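Local structure of putative endoribonuclease (Klebsiella pneumoniae, 3LYB) at residues A64-G67 and P68-Q72; P108-S111 and R112-L116. The protein is a putative endoribonuclease of the L-PSP (YjgF-like) family that may act on RNA, as its name suggests, although its substrate and reaction remain unestablished. All blocks are in the same frame, centred on the assembly; numbering follows the deposited sequence.

Contact 1 of 2, residues A64-G67 and P68-Q72; sequences AKQG and PILAQ
With chi1 at 56°, Gln66 sends CG between its backbone N and carbonyl carbon and then runs out extended, while Leu70, one turn on, holds CG anti to its own carbonyl carbon (chi1 -71°). The two side chains meet at a slant, and Leu70 CD1 lies along the glutamine, 3.8 Å from Gln66 CB and 3.4 Å from Gln66 OE1. The amide is held from elsewhere: its NE2 donates to Asp63 and to the carbonyl of Gly55. In the backbone, Leu70 N bonds to Gln66 O at 3.2 Å, and Ala71 N reaches Gly67 O at 2.9 Å. Pro68 has no N-H to give, so its CD faces Ala64 O at 3.2 Å where a helical bond would otherwise form. The turn-to-turn bonding lapses there and the helix kinks, a common consequence of proline inside a helix. Ile69 CG2 leans back on Gln66 O. All this lies on helix 60-85. Lys65 reaches outward, to Pro135 O of the second subunit and in a salt bridge to Asp105 of the third, whereas the side bearing Ile69 and Leu70 packs against helix 107-115, and Ile69 also meets Ile141 of strand 141-148.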
loop_
_atom_site.group_PDB
_atom_site.type_symbol
_atom_site.label_atom_id
_atom_site.label_comp_id
_atom_site.label_asym_id
_atom_site.label_seq_id
_atom_site.Cartn_x
_atom_site.Cartn_y
_atom_site.Cartn_z
ATOM N N ALA B 64 24.243 -12.440 -8.445
ATOM C CA ALA B 64 23.546 -11.931 -7.262
ATOM C C ALA B 64 22.036 -12.107 -7.368
ATOM O O ALA B 64 21.398 -12.477 -6.398
ATOM C CB ALA B 64 23.887 -10.477 -7.022
ATOM N N LYS B 65 21.478 -11.851 -8.550
ATOM C CA LYS B 65 20.046 -12.015 -8.794
ATOM C C LYS B 65 19.562 -13.473 -8.877
ATOM O O LYS B 65 18.515 -13.789 -8.306
ATOM C CB LYS B 65 19.625 -11.260 -10.055
ATOM C CG LYS B 65 19.699 -9.754 -9.939
ATOM C CD LYS B 65 18.880 -9.290 -8.772
ATOM C CE LYS B 65 18.707 -7.809 -8.775
ATOM N NZ LYS B 65 18.053 -7.362 -7.505
ATOM N N GLN B 66 20.307 -14.353 -9.565
ATOM C CA GLN B 66 19.899 -15.763 -9.718
ATOM C C GLN B 66 20.393 -16.691 -8.610
ATOM O O GLN B 66 19.777 -17.725 -8.315
ATOM C CB GLN B 66 20.258 -16.316 -11.108
ATOM C CG GLN B 66 21.723 -16.222 -11.503
ATOM C CD GLN B 66 22.094 -17.145 -12.674
ATOM O OE1 GLN B 66 21.235 -17.763 -13.317
ATOM N NE2 GLN B 66 23.385 -17.255 -12.930
ATOM N N GLY B 67 21.490 -16.299 -7.979
ATOM C CA GLY B 67 22.128 -17.104 -6.941
ATOM C C GLY B 67 21.209 -17.630 -5.867
ATOM O O GLY B 67 21.255 -18.826 -5.548
ATOM N N PRO B 68 20.367 -16.756 -5.282
ATOM C CA PRO B 68 19.649 -17.245 -4.091
ATOM C C PRO B 68 18.582 -18.316 -4.365
ATOM O O PRO B 68 18.504 -19.324 -3.632
ATOM C CB PRO B 68 19.061 -15.966 -3.494
ATOM C CG PRO B 68 20.024 -14.881 -3.979
ATOM C CD PRO B 68 20.307 -15.286 -5.388
ATOM N N ILE B 69 17.785 -18.129 -5.414
ATOM C CA ILE B 69 16.769 -19.117 -5.756
ATOM C C ILE B 69 17.403 -20.445 -6.229
ATOM O O ILE B 69 16.905 -21.530 -5.879
ATOM C CB ILE B 69 15.734 -18.555 -6.760
ATOM C CG1 ILE B 69 14.623 -19.556 -7.068
ATOM C CG2 ILE B 69 16.394 -18.158 -8.031
ATOM C CD1 ILE B 69 13.987 -20.216 -5.853
ATOM N N LEU B 70 18.492 -20.355 -7.006
ATOM C CA LEU B 70 19.171 -21.542 -7.531
ATOM C C LEU B 70 19.768 -22.316 -6.371
ATOM O O LEU B 70 19.500 -23.500 -6.192
ATOM C CB LEU B 70 20.243 -21.153 -8.560
ATOM C CG LEU B 70 19.750 -20.616 -9.921
ATOM C CD1 LEU B 70 20.908 -20.059 -10.764
ATOM C CD2 LEU B 70 18.949 -21.659 -10.706
ATOM N N ALA B 71 20.520 -21.610 -5.540
ATOM C CA ALA B 71 21.143 -22.218 -4.380
ATOM C C ALA B 71 20.134 -22.845 -3.438
ATOM O O ALA B 71 20.332 -23.963 -2.995
ATOM C CB ALA B 71 21.991 -21.200 -3.645
ATOM N N GLN B 72 19.053 -22.137 -3.127
ATOM C CA GLN B 72 18.036 -22.671 -2.215
ATOM C C GLN B 72 17.317 -23.878 -2.827
ATOM O O GLN B 72 17.047 -24.875 -2.139
ATOM C CB GLN B 72 17.030 -21.588 -1.817
ATOM C CG GLN B 72 17.567 -20.498 -0.846
ATOM C CD GLN B 72 16.475 -19.541 -0.374
ATOM O OE1 GLN B 72 15.300 -19.753 -0.641
ATOM N NE2 GLN B 72 16.861 -18.492 0.307
#

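Contact 2 of 2, residues P108-S111 and R112-L116; sequences PYYS and RVRKL
Over one face of the Arg114 guanidinium lies Tyr110, with CE2 as the ring atom on that side, and the two planes are turned 61° apart, so they do not stack flat. The aliphatic part of the arginine touches the tyrosine too: Arg114 CD is 4.0 Å from Tyr110 CE2 and 3.9 Å from Tyr110 OH, coming at the ring obliquely. Phe101 meets the same ring edge-to-face. A bend at chi3 (48°) turns the far end of Arg114, whose NH1 bonds to Ser125 on strand 124-129, while Tyr110 OH bonds to Gln99 on strand 94-101. Helix 107-115 connects these two parallel strands as the helix of a beta-alpha-beta crossover, and here it keeps its regular bonding: Arg114 N to Tyr110 O is 2.8 Å and Val113 N to Tyr109 O a longer 3.3 Å. Val113 CG2 also rests 3.3 Å from Tyr109 O. Lys115 N donates to Ser111 O at 3.2 Å, and the lysine's CG and CD follow that carbonyl. Farther out, Lys115 NZ forms a salt bridge with Glu59 of the third subunit, to which Ser111 OG also hydrogen-bonds, whereas Arg112 NH1 turns to the carbonyl of Leu54 in its own chain.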
loop_
_atom_site.group_PDB
_atom_site.type_symbol
_atom_site.label_atom_id
_atom_site.label_comp_id
_atom_site.label_asym_id
_atom_site.label_seq_id
_atom_site.Cartn_x
_atom_site.Cartn_y
_atom_site.Cartn_z
ATOM N N PRO B 108 11.034 -20.624 -13.358
ATOM C CA PRO B 108 12.041 -21.054 -14.331
ATOM C C PRO B 108 13.375 -21.468 -13.700
ATOM O O PRO B 108 14.011 -22.398 -14.180
ATOM C CB PRO B 108 12.238 -19.803 -15.189
ATOM C CG PRO B 108 10.896 -19.124 -15.146
ATOM C CD PRO B 108 10.369 -19.371 -13.775
ATOM N N TYR B 109 13.798 -20.789 -12.645
ATOM C CA TYR B 109 15.034 -21.161 -11.956
ATOM C C TYR B 109 14.887 -22.505 -11.264
ATOM O O TYR B 109 15.755 -23.377 -11.381
ATOM C CB TYR B 109 15.433 -20.116 -10.918
ATOM C CG TYR B 109 15.802 -18.796 -11.502
ATOM C CD1 TYR B 109 14.923 -17.716 -11.438
ATOM C CD2 TYR B 109 17.022 -18.615 -12.123
ATOM C CE1 TYR B 109 15.263 -16.473 -11.968
ATOM C CE2 TYR B 109 17.373 -17.377 -12.661
ATOM C CZ TYR B 109 16.491 -16.311 -12.576
ATOM O OH TYR B 109 16.844 -15.098 -13.101
ATOM N N TYR B 110 13.802 -22.668 -10.532
ATOM C CA TYR B 110 13.574 -23.903 -9.821
ATOM C C TYR B 110 13.471 -25.106 -10.794
ATOM O O TYR B 110 14.050 -26.176 -10.568
ATOM C CB TYR B 110 12.297 -23.777 -8.977
ATOM C CG TYR B 110 11.896 -25.082 -8.385
ATOM C CD1 TYR B 110 12.509 -25.551 -7.216
ATOM C CD2 TYR B 110 10.941 -25.882 -9.017
ATOM C CE1 TYR B 110 12.170 -26.781 -6.672
ATOM C CE2 TYR B 110 10.583 -27.109 -8.480
ATOM C CZ TYR B 110 11.208 -27.549 -7.321
ATOM O OH TYR B 110 10.846 -28.744 -6.800
ATOM N N SER B 111 12.710 -24.897 -11.865
ATOM C CA SER B 111 12.511 -25.868 -12.922
ATOM C C SER B 111 13.836 -26.311 -13.560
ATOM O O SER B 111 14.005 -27.476 -13.841
ATOM C CB SER B 111 11.565 -25.290 -13.978
ATOM O OG SER B 111 11.436 -26.171 -15.074
ATOM N N ARG B 112 14.765 -25.383 -13.784
ATOM C CA ARG B 112 16.091 -25.749 -14.279
ATOM C C ARG B 112 16.676 -26.787 -13.316
ATOM O O ARG B 112 17.038 -27.894 -13.727
ATOM C CB ARG B 112 17.004 -24.511 -14.414
ATOM C CG ARG B 112 18.517 -24.814 -14.514
ATOM C CD ARG B 112 19.398 -23.535 -14.496
ATOM N NE ARG B 112 19.065 -22.601 -15.577
ATOM C CZ ARG B 112 19.395 -21.307 -15.622
ATOM N NH1 ARG B 112 20.096 -20.734 -14.660
ATOM N NH2 ARG B 112 19.024 -20.581 -16.658
ATOM N N VAL B 113 16.709 -26.434 -12.035
ATOM C CA VAL B 113 17.284 -27.292 -11.008
ATOM C C VAL B 113 16.579 -28.644 -10.889
ATOM O O VAL B 113 17.236 -29.682 -10.735
ATOM C CB VAL B 113 17.308 -26.576 -9.649
ATOM C CG1 VAL B 113 18.001 -27.415 -8.594
ATOM C CG2 VAL B 113 18.017 -25.249 -9.793
ATOM N N ARG B 114 15.254 -28.639 -10.970
ATOM C CA ARG B 114 14.513 -29.878 -10.778
ATOM C C ARG B 114 14.846 -30.888 -11.866
ATOM O O ARG B 114 14.967 -32.070 -11.584
ATOM C CB ARG B 114 13.008 -29.658 -10.695
ATOM C CG ARG B 114 12.306 -30.865 -10.129
ATOM C CD ARG B 114 10.820 -30.751 -10.087
ATOM N NE ARG B 114 10.249 -30.275 -11.341
ATOM C CZ ARG B 114 8.952 -30.032 -11.523
ATOM N NH1 ARG B 114 8.081 -30.237 -10.531
ATOM N NH2 ARG B 114 8.522 -29.580 -12.697
ATOM N N LYS B 115 15.012 -30.418 -13.094
ATOM C CA LYS B 115 15.480 -31.263 -14.190
ATOM C C LYS B 115 16.763 -32.059 -13.849
ATOM O O LYS B 115 16.880 -33.243 -14.198
ATOM C CB LYS B 115 15.723 -30.428 -15.436
ATOM C CG LYS B 115 14.490 -30.132 -16.228
ATOM C CD LYS B 115 14.858 -29.222 -17.415
ATOM C CE LYS B 115 13.619 -28.656 -18.109
ATOM N NZ LYS B 115 13.913 -27.385 -18.827
ATOM N N LEU B 116 17.709 -31.413 -13.167
ATOM C CA LEU B 116 18.936 -32.085 -12.742
ATOM C C LEU B 116 18.715 -33.281 -11.811
ATOM O O LEU B 116 19.627 -34.065 -11.615
ATOM C CB LEU B 116 19.914 -31.104 -12.065
ATOM C CG LEU B 116 20.241 -29.737 -12.684
ATOM C CD1 LEU B 116 21.127 -28.929 -11.743
ATOM C CD2 LEU B 116 20.861 -29.825 -14.072
#

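Contacts 1 and 2 sit on different helices, 60-85 and 107-115, with centres about 12 Å apart, and they touch directly. Tyr109 is the main point of meeting: its CE2 is 3.4 Å from Gln66 CB, its CG lies 3.6 Å from Ile69 CG2, and its carbonyl O is 3.7 Å from Leu70 CD2. Arg112 NH1 also comes within 3.5 Å of Gln66 OE1, bringing two polar ends close. Each contact also reaches the third subunit, by Lys65 in the first and by Ser111 and Lys115 in the second. A bound calcium ion is about 9 Å from the side chain of Ala71, and the side chain of Pro108 is about 11 Å from a bound calcium.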